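Local coordinates for protein DNA polymerase (Pyrobaculum calidifontis, PDB 5MDN) that probably catalyses the templated addition of deoxyribonucleotides to a growing DNA strand, releasing diphosphate, as a family B polymerase that binds magnesium, at residues V125-W130 with L378-Y383; I352-V357 with K508-A513; R481-E486 with R498-R503. One frame throughout, in Å; residues are numbered along the deposited sequence.

Contact 1: V125-W130 with L378-Y383; sequences VVPCAW and LLRYAY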
loop_
_atom_site.group_PDB
_atom_site.type_symbol
_atom_site.label_atom_id
_atom_site.label_comp_id
_atom_site.label_asym_id
_atom_site.label_seq_id
_atom_site.Cartn_x
_atom_site.Cartn_y
_atom_site.Cartn_z
ATOM N N VAL A 125 -5.008 18.623 14.153
ATOM C CA VAL A 125 -3.735 17.973 14.444
ATOM C C VAL A 125 -3.293 17.208 13.204
ATOM O O VAL A 125 -3.977 16.283 12.754
ATOM C CB VAL A 125 -3.854 17.038 15.655
ATOM C CG1 VAL A 125 -2.501 16.420 15.983
ATOM C CG2 VAL A 125 -4.420 17.780 16.851
ATOM N N VAL A 126 -2.148 17.588 12.654
ATOM C CA VAL A 126 -1.603 16.966 11.451
ATOM C C VAL A 126 -0.411 16.108 11.863
ATOM O O VAL A 126 0.540 16.626 12.464
ATOM C CB VAL A 126 -1.208 18.014 10.395
ATOM C CG1 VAL A 126 -2.454 18.593 9.742
ATOM C CG2 VAL A 126 -0.381 19.137 11.015
ATOM N N PRO A 127 -0.426 14.805 11.592
ATOM C CA PRO A 127 0.712 13.960 11.969
ATOM C C PRO A 127 1.916 14.231 11.084
ATOM O O PRO A 127 1.788 14.653 9.932
ATOM C CB PRO A 127 0.180 12.536 11.772
ATOM C CG PRO A 127 -0.889 12.672 10.748
ATOM C CD PRO A 127 -1.489 14.043 10.912
ATOM N N CYS A 128 3.100 13.980 11.643
ATOM C CA CYS A 128 4.362 14.184 10.934
ATOM C C CYS A 128 4.471 15.614 10.412
ATOM O O CYS A 128 4.869 15.858 9.272
ATOM C CB CYS A 128 4.530 13.170 9.803
ATOM S SG CYS A 128 4.566 11.449 10.334
ATOM N N ALA A 129 4.108 16.568 11.266
ATOM C CA ALA A 129 4.227 17.983 10.955
ATOM C C ALA A 129 4.237 18.751 12.267
ATOM O O ALA A 129 3.516 18.394 13.201
ATOM C CB ALA A 129 3.086 18.466 10.054
ATOM N N TRP A 130 5.051 19.800 12.330
ATOM C CA TRP A 130 5.151 20.593 13.549
ATOM C C TRP A 130 3.848 21.344 13.799
ATOM O O TRP A 130 3.458 22.207 13.005
ATOM C CB TRP A 130 6.318 21.569 13.455
ATOM C CG TRP A 130 7.666 20.927 13.428
ATOM C CD1 TRP A 130 8.463 20.735 12.338
ATOM C CD2 TRP A 130 8.390 20.410 14.550
ATOM N NE1 TRP A 130 9.636 20.122 12.710
ATOM C CE2 TRP A 130 9.615 19.912 14.064
ATOM C CE3 TRP A 130 8.118 20.316 15.918
ATOM C CZ2 TRP A 130 10.566 19.328 14.898
ATOM C CZ3 TRP A 130 9.062 19.737 16.743
ATOM C CH2 TRP A 130 10.271 19.251 16.232
ATOM N N LEU A 378 -10.151 13.918 2.360
ATOM C CA LEU A 378 -11.369 14.664 2.056
ATOM C C LEU A 378 -12.211 14.906 3.303
ATOM O O LEU A 378 -12.869 15.946 3.410
ATOM C CB LEU A 378 -12.183 13.931 0.991
ATOM C CG LEU A 378 -11.512 13.818 -0.380
ATOM C CD1 LEU A 378 -12.398 13.066 -1.358
ATOM C CD2 LEU A 378 -11.154 15.195 -0.920
ATOM N N LEU A 379 -12.207 13.962 4.252
ATOM C CA LEU A 379 -12.889 14.194 5.522
ATOM C C LEU A 379 -12.274 15.370 6.266
ATOM O O LEU A 379 -12.986 16.162 6.892
ATOM C CB LEU A 379 -12.832 12.946 6.399
ATOM C CG LEU A 379 -13.668 11.719 6.052
ATOM C CD1 LEU A 379 -13.421 10.660 7.105
ATOM C CD2 LEU A 379 -15.136 12.074 5.974
ATOM N N ARG A 380 -10.946 15.498 6.208
ATOM C CA ARG A 380 -10.279 16.616 6.863
ATOM C C ARG A 380 -10.631 17.933 6.183
ATOM O O ARG A 380 -10.908 18.931 6.856
ATOM C CB ARG A 380 -8.766 16.391 6.866
ATOM C CG ARG A 380 -8.011 17.177 7.925
ATOM C CD ARG A 380 -6.541 16.792 7.941
ATOM N NE ARG A 380 -6.290 15.610 8.760
ATOM C CZ ARG A 380 -5.781 15.648 9.989
ATOM N NH1 ARG A 380 -5.465 16.811 10.542
ATOM N NH2 ARG A 380 -5.584 14.524 10.664
ATOM N N TYR A 381 -10.615 17.955 4.849
ATOM C CA TYR A 381 -11.036 19.148 4.120
ATOM C C TYR A 381 -12.513 19.446 4.345
ATOM O O TYR A 381 -12.902 20.609 4.501
ATOM C CB TYR A 381 -10.749 18.987 2.626
ATOM C CG TYR A 381 -9.340 19.361 2.223
ATOM C CD1 TYR A 381 -8.999 20.684 1.971
ATOM C CD2 TYR A 381 -8.352 18.394 2.089
ATOM C CE1 TYR A 381 -7.713 21.034 1.601
ATOM C CE2 TYR A 381 -7.062 18.735 1.720
ATOM C CZ TYR A 381 -6.749 20.057 1.478
ATOM O OH TYR A 381 -5.469 20.400 1.112
ATOM N N ALA A 382 -13.356 18.407 4.342
ATOM C CA ALA A 382 -14.788 18.609 4.539
ATOM C C ALA A 382 -15.093 19.281 5.871
ATOM O O ALA A 382 -16.063 20.042 5.971
ATOM C CB ALA A 382 -15.527 17.276 4.439
ATOM N N TYR A 383 -14.290 19.013 6.905
ATOM C CA TYR A 383 -14.535 19.637 8.202
ATOM C C TYR A 383 -14.272 21.138 8.149
ATOM O O TYR A 383 -15.136 21.944 8.518
ATOM C CB TYR A 383 -13.682 18.983 9.286
ATOM C CG TYR A 383 -13.904 19.609 10.643
ATOM C CD1 TYR A 383 -15.062 19.346 11.364
ATOM C CD2 TYR A 383 -12.976 20.483 11.188
ATOM C CE1 TYR A 383 -15.283 19.927 12.598
ATOM C CE2 TYR A 383 -13.186 21.067 12.422
ATOM C CZ TYR A 383 -14.342 20.786 13.123
ATOM O OH TYR A 383 -14.561 21.363 14.353
#
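Arg380 crosses from its helix to the loop 125-130 by staying stretched over its first two torsions, CG lying opposite the backbone N (chi1 -159°), and then bending at chi3 (-85°), which turns the guanidinium edge to the carbonyl of Val125. This long arm is needed, because the backbones stay well apart: the nearest pair, Val126 CA and Arg380 CA, is 9.8 Å apart. NH1 gives the main bond, 2.7 Å from Arg380 NH1 to Val125 O with an N-H...O angle of 153°. NH2 adds a weak, more bent one, Arg380 NH2 to Val125 O at 3.2 Å. The oxygen sits near the guanidinium plane and takes both N-H groups as a fork, yet NH1 stands above the plane of the Val125 carbonyl rather than on one of its lone pairs. CB of Val125 points away from the helix, and its side chain packs on Met120 of helix 115-123. Two apolar groups come up obliquely from one side of the guanidinium, Val126 CG1 3.6 Å from Arg380 NH1 and Pro127 CD 4.1 Å from Arg380 NH2. Met120 also packs against the arginine. A leucine here would probably leave the Val125 carbonyl without its charged donor and open a gap between helix 370-384 and the loop. The loop leads into strand 131-141 of the N-terminal sheet, and the Pro127 side chain is about 8 Å from that of Asp7, a magnesium ligand. The positive guanidinium is held mainly by Val125 O, with Gly359 O a weak second acceptor for NH2, so the join probably owes more to charge-dipole attraction and the reach of the side chain than to lone-pair direction.

Contact 2: I352-V357 with K508-A513; sequences IQLSSV and KVMANA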
loop_
_atom_site.group_PDB
_atom_site.type_symbol
_atom_site.label_atom_id
_atom_site.label_comp_id
_atom_site.label_asym_id
_atom_site.label_seq_id
_atom_site.Cartn_x
_atom_site.Cartn_y
_atom_site.Cartn_z
ATOM N N ILE A 352 6.573 9.855 5.381
ATOM C CA ILE A 352 6.373 10.904 6.379
ATOM C C ILE A 352 5.624 12.082 5.769
ATOM O O ILE A 352 4.710 12.642 6.387
ATOM C CB ILE A 352 7.723 11.333 6.982
ATOM C CG1 ILE A 352 8.299 10.208 7.846
ATOM C CG2 ILE A 352 7.573 12.609 7.794
ATOM C CD1 ILE A 352 9.665 10.509 8.417
ATOM N N GLN A 353 5.988 12.468 4.543
ATOM C CA GLN A 353 5.284 13.559 3.880
ATOM C C GLN A 353 3.883 13.132 3.459
ATOM O O GLN A 353 2.930 13.911 3.578
ATOM C CB GLN A 353 6.085 14.047 2.674
ATOM C CG GLN A 353 7.463 14.584 3.022
ATOM C CD GLN A 353 7.403 15.740 4.000
ATOM O OE1 GLN A 353 6.537 16.608 3.901
ATOM N NE2 GLN A 353 8.330 15.758 4.952
ATOM N N LEU A 354 3.740 11.899 2.970
ATOM C CA LEU A 354 2.418 11.378 2.649
ATOM C C LEU A 354 1.543 11.248 3.889
ATOM O O LEU A 354 0.321 11.116 3.761
ATOM C CB LEU A 354 2.542 10.024 1.944
ATOM C CG LEU A 354 1.286 9.489 1.249
ATOM C CD1 LEU A 354 0.829 10.456 0.166
ATOM C CD2 LEU A 354 1.524 8.103 0.670
ATOM N N SER A 355 2.143 11.254 5.084
ATOM C CA SER A 355 1.370 11.245 6.322
ATOM C C SER A 355 0.886 12.644 6.694
ATOM O O SER A 355 -0.234 12.802 7.191
ATOM C CB SER A 355 2.202 10.647 7.456
ATOM O OG SER A 355 1.522 10.759 8.693
ATOM N N SER A 356 1.720 13.666 6.473
ATOM C CA SER A 356 1.310 15.031 6.786
ATOM C C SER A 356 0.301 15.541 5.765
ATOM O O SER A 356 -0.633 16.275 6.116
ATOM C CB SER A 356 2.530 15.949 6.853
ATOM O OG SER A 356 3.217 15.982 5.613
ATOM N N VAL A 357 0.464 15.155 4.499
ATOM C CA VAL A 357 -0.657 15.181 3.574
ATOM C C VAL A 357 -1.595 14.022 3.911
ATOM O O VAL A 357 -1.227 13.079 4.621
ATOM C CB VAL A 357 -0.163 15.109 2.119
ATOM C CG1 VAL A 357 -1.267 15.496 1.148
ATOM C CG2 VAL A 357 1.057 16.005 1.932
ATOM N N LYS A 508 1.426 15.781 -5.114
ATOM C CA LYS A 508 1.073 15.327 -6.457
ATOM C C LYS A 508 0.307 14.008 -6.421
ATOM O O LYS A 508 -0.725 13.858 -7.086
ATOM C CB LYS A 508 2.340 15.151 -7.291
ATOM C CG LYS A 508 2.082 14.597 -8.679
ATOM C CD LYS A 508 3.367 14.420 -9.463
ATOM C CE LYS A 508 3.089 13.797 -10.822
ATOM N NZ LYS A 508 4.339 13.564 -11.598
ATOM N N VAL A 509 0.809 13.033 -5.657
ATOM C CA VAL A 509 0.213 11.699 -5.658
ATOM C C VAL A 509 -1.213 11.742 -5.124
ATOM O O VAL A 509 -2.111 11.078 -5.656
ATOM C CB VAL A 509 1.092 10.722 -4.857
ATOM C CG1 VAL A 509 0.437 9.349 -4.780
ATOM C CG2 VAL A 509 2.469 10.617 -5.485
ATOM N N MET A 510 -1.451 12.530 -4.074
ATOM C CA MET A 510 -2.801 12.633 -3.528
ATOM C C MET A 510 -3.737 13.347 -4.497
ATOM O O MET A 510 -4.909 12.973 -4.625
ATOM C CB MET A 510 -2.765 13.346 -2.179
ATOM C CG MET A 510 -1.971 12.596 -1.119
ATOM S SD MET A 510 -2.658 10.980 -0.705
ATOM C CE MET A 510 -4.341 11.420 -0.284
ATOM N N ALA A 511 -3.244 14.383 -5.179
ATOM C CA ALA A 511 -4.050 15.063 -6.190
ATOM C C ALA A 511 -4.393 14.127 -7.343
ATOM O O ALA A 511 -5.550 14.055 -7.777
ATOM C CB ALA A 511 -3.311 16.302 -6.696
ATOM N N ASN A 512 -3.397 13.402 -7.860
ATOM C CA ASN A 512 -3.629 12.507 -8.987
ATOM C C ASN A 512 -4.397 11.249 -8.592
ATOM O O ASN A 512 -4.920 10.556 -9.471
ATOM C CB ASN A 512 -2.298 12.119 -9.632
ATOM C CG ASN A 512 -1.559 13.312 -10.202
ATOM O OD1 ASN A 512 -2.145 14.375 -10.413
ATOM N ND2 ASN A 512 -0.268 13.142 -10.463
ATOM N N ALA A 513 -4.474 10.937 -7.298
ATOM C CA ALA A 513 -5.248 9.788 -6.845
ATOM C C ALA A 513 -6.749 10.050 -6.833
ATOM O O ALA A 513 -7.527 9.095 -6.723
ATOM C CB ALA A 513 -4.792 9.366 -5.448
#
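Met510 bridges Leu354 and Val357, and its side chain can be followed outward from helix 495-512. CB points at the segment 352-357 and comes no nearer than 4.2 Å, from Met510 CB to Val357 CG1. CG lies against both partners, with Met510 CG 3.7 Å from Val357 CG1 and 3.8 Å from Leu354 CD1. The bend at chi2 brings the sulfur to Leu354 alone, Met510 SD standing 3.6 Å from Leu354 CD1. That at chi3 (-54°) then turns CE away from Leu354, while the side chain as a whole also packs on Val374 and Met377 of helix 370-384. Leucine and methionine meet at a slant; valine and methionine run past each other in opposite senses. In Leu354, CG lies opposite the backbone N (chi1 -166°), and this together with the bend at chi2 brings CD1 to the sulfur. Val357, just past the last turn of helix 326-356, presents CG1. That turn is fastened by Gln353 O, which accepts from both Val357 N and Ser356 OG (2.9 Å from Ser356 OG to Gln353 O). This buried, wholly apolar join sets the end of helix 326-356 against the helix whose Lys508 and Asn512 fit the Lys and Asn of Kx3NSxYG, with Ala513 at the serine position, the sequence signature of the fingers helix in family B polymerases.

Contact 3: R481-E486 with R498-R503; sequences RAVREE and RLLDER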
loop_
_atom_site.group_PDB
_atom_site.type_symbol
_atom_site.label_atom_id
_atom_site.label_comp_id
_atom_site.label_asym_id
_atom_site.label_seq_id
_atom_site.Cartn_x
_atom_site.Cartn_y
_atom_site.Cartn_z
ATOM N N ARG A 481 2.655 24.113 -5.584
ATOM C CA ARG A 481 3.290 25.215 -6.302
ATOM C C ARG A 481 4.145 26.066 -5.371
ATOM O O ARG A 481 5.213 26.549 -5.764
ATOM C CB ARG A 481 2.224 26.063 -6.993
ATOM C CG ARG A 481 2.756 27.015 -8.052
ATOM C CD ARG A 481 1.789 27.085 -9.223
ATOM N NE ARG A 481 0.474 27.569 -8.814
ATOM C CZ ARG A 481 -0.663 27.243 -9.422
ATOM N NH1 ARG A 481 -0.648 26.420 -10.463
ATOM N NH2 ARG A 481 -1.816 27.732 -8.984
ATOM N N ALA A 482 3.690 26.264 -4.132
ATOM C CA ALA A 482 4.470 27.033 -3.168
ATOM C C ALA A 482 5.700 26.256 -2.716
ATOM O O ALA A 482 6.802 26.812 -2.627
ATOM C CB ALA A 482 3.596 27.409 -1.970
ATOM N N VAL A 483 5.527 24.968 -2.408
ATOM C CA VAL A 483 6.657 24.131 -2.009
ATOM C C VAL A 483 7.669 24.026 -3.144
ATOM O O VAL A 483 8.884 24.102 -2.923
ATOM C CB VAL A 483 6.162 22.744 -1.558
ATOM C CG1 VAL A 483 7.332 21.783 -1.396
ATOM C CG2 VAL A 483 5.377 22.855 -0.260
ATOM N N ARG A 484 7.183 23.854 -4.376
ATOM C CA ARG A 484 8.070 23.590 -5.505
ATOM C C ARG A 484 8.985 24.772 -5.804
ATOM O O ARG A 484 10.142 24.571 -6.193
ATOM C CB ARG A 484 7.236 23.235 -6.736
ATOM C CG ARG A 484 7.918 22.310 -7.726
ATOM C CD ARG A 484 6.911 21.819 -8.754
ATOM N NE ARG A 484 7.523 21.003 -9.798
ATOM C CZ ARG A 484 6.856 20.497 -10.830
ATOM N NH1 ARG A 484 5.555 20.725 -10.955
ATOM N NH2 ARG A 484 7.486 19.761 -11.736
ATOM N N GLU A 485 8.502 26.003 -5.628
ATOM C CA GLU A 485 9.366 27.158 -5.848
ATOM C C GLU A 485 10.344 27.360 -4.697
ATOM O O GLU A 485 11.460 27.843 -4.918
ATOM C CB GLU A 485 8.533 28.424 -6.071
ATOM C CG GLU A 485 7.961 29.057 -4.812
ATOM C CD GLU A 485 7.491 30.481 -5.046
ATOM O OE1 GLU A 485 8.326 31.322 -5.444
ATOM O OE2 GLU A 485 6.293 30.760 -4.830
ATOM N N GLU A 486 9.947 27.008 -3.470
ATOM C CA GLU A 486 10.872 27.071 -2.345
ATOM C C GLU A 486 12.036 26.105 -2.513
ATOM O O GLU A 486 13.088 26.305 -1.894
ATOM C CB GLU A 486 10.129 26.778 -1.040
ATOM C CG GLU A 486 10.761 27.390 0.207
ATOM C CD GLU A 486 10.349 28.836 0.436
ATOM O OE1 GLU A 486 10.105 29.560 -0.555
ATOM O OE2 GLU A 486 10.263 29.248 1.613
ATOM N N ARG A 498 15.947 17.617 -1.000
ATOM C CA ARG A 498 15.324 16.305 -1.143
ATOM C C ARG A 498 14.073 16.193 -0.281
ATOM O O ARG A 498 13.090 15.555 -0.678
ATOM C CB ARG A 498 16.334 15.214 -0.793
ATOM C CG ARG A 498 17.460 15.106 -1.808
ATOM C CD ARG A 498 18.464 14.028 -1.445
ATOM N NE ARG A 498 19.835 14.479 -1.668
ATOM C CZ ARG A 498 20.665 14.876 -0.709
ATOM N NH1 ARG A 498 20.272 14.874 0.558
ATOM N NH2 ARG A 498 21.892 15.269 -1.017
ATOM N N LEU A 499 14.097 16.798 0.908
ATOM C CA LEU A 499 12.918 16.784 1.766
ATOM C C LEU A 499 11.763 17.531 1.114
ATOM O O LEU A 499 10.617 17.069 1.146
ATOM C CB LEU A 499 13.254 17.394 3.125
ATOM C CG LEU A 499 14.053 16.514 4.084
ATOM C CD1 LEU A 499 14.977 17.380 4.903
ATOM C CD2 LEU A 499 13.118 15.736 4.990
ATOM N N LEU A 500 12.047 18.695 0.523
ATOM C CA LEU A 500 11.016 19.454 -0.177
ATOM C C LEU A 500 10.530 18.736 -1.431
ATOM O O LEU A 500 9.354 18.856 -1.795
ATOM C CB LEU A 500 11.552 20.839 -0.538
ATOM C CG LEU A 500 11.552 21.877 0.586
ATOM C CD1 LEU A 500 12.282 23.140 0.152
ATOM C CD2 LEU A 500 10.135 22.199 1.039
ATOM N N ASP A 501 11.416 17.998 -2.106
ATOM C CA ASP A 501 11.009 17.236 -3.283
ATOM C C ASP A 501 10.069 16.095 -2.912
ATOM O O ASP A 501 9.146 15.775 -3.670
ATOM C CB ASP A 501 12.241 16.703 -4.013
ATOM C CG ASP A 501 11.930 16.237 -5.424
ATOM O OD1 ASP A 501 11.585 17.088 -6.272
ATOM O OD2 ASP A 501 12.036 15.021 -5.686
ATOM N N GLU A 502 10.290 15.467 -1.756
ATOM C CA GLU A 502 9.379 14.425 -1.292
ATOM C C GLU A 502 8.011 15.006 -0.950
ATOM O O GLU A 502 6.976 14.448 -1.331
ATOM C CB GLU A 502 9.979 13.703 -0.085
ATOM C CG GLU A 502 11.206 12.853 -0.396
ATOM C CD GLU A 502 10.880 11.588 -1.178
ATOM O OE1 GLU A 502 9.689 11.343 -1.466
ATOM O OE2 GLU A 502 11.820 10.831 -1.499
ATOM N N ARG A 503 7.991 16.119 -0.213
ATOM C CA ARG A 503 6.731 16.790 0.089
ATOM C C ARG A 503 6.009 17.208 -1.185
ATOM O O ARG A 503 4.782 17.086 -1.283
ATOM C CB ARG A 503 6.986 18.000 0.988
ATOM C CG ARG A 503 5.879 19.042 0.962
ATOM C CD ARG A 503 5.908 19.932 2.193
ATOM N NE ARG A 503 5.182 19.334 3.309
ATOM C CZ ARG A 503 3.869 19.441 3.485
ATOM N NH1 ARG A 503 3.136 20.123 2.616
ATOM N NH2 ARG A 503 3.287 18.867 4.530
#
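Val483 and Leu500 form the centre of a close antiparallel helix pair, the segment axes approaching to 9.1 Å with their directions 159° apart. Val483 places CG1 opposite its own backbone N (chi1 169°), which turns both methyls to the facing helix. CG1 meets the leucine, Val483 CG1 being 3.6 Å from Leu500 O and 3.7 Å from Leu500 CD2, and also touches Arg503 CG. CG2 lies on CG and CD of the same arginine, one turn further on, Val483 CG2 being 3.9 Å from Arg503 CD. Leu500 holds CG opposite its carbonyl carbon, beside the backbone N, and forks there: CD2 drops onto the valine, whereas CD1 reaches along to the last turn of helix 468-486, Leu500 CD1 lying 3.9 Å from Glu486 O. Glu486 itself offers little more than backbone and CB, 4.4 Å from Glu486 CB to Leu500 CD1. Its chain then folds at chi2 and carries the carboxylate away from the seam, to a long, weak ion pair with Lys489. Arg503 meets the valine at about a right angle. Its CG and CD lie along the methyls before the bend at chi3 (-85°) takes the guanidinium past them, and NE finds a weak hydrogen bond to Gln353 OE1. In family B polymerases two long antiparallel helices like these make up the fingers. No hydrogen bond or salt bridge crosses between the two segments. The charged side chains meet the seam through carbon atoms, Glu486 turning its carboxylate away and Arg503 sending its guanidinium to helix 326-356, so between these segments the join rests on van der Waals contact, probably with burial of apolar surface.

From the N terminus, the chain passes 125-130 in the loop before strand 131-141, runs on through the exonuclease domain to 352-357 at the end of helix 326-356, and soon closes contact 1 at 378-383. Contact 2 is still open then, so the two cross. Helices 468-486 and 495-512 next close contact 3, a helical hairpin lying wholly within the span of contact 2, which 508-513 finishes on that second helix. Contact 1 is complete before contact 3 begins. The last turns of helix 326-356 are the hub: Ser356 packs on the Cys128 loop of contact 1, and Gln353 reaches Arg503 of contact 3, tying the N-terminal sheet to the fingers.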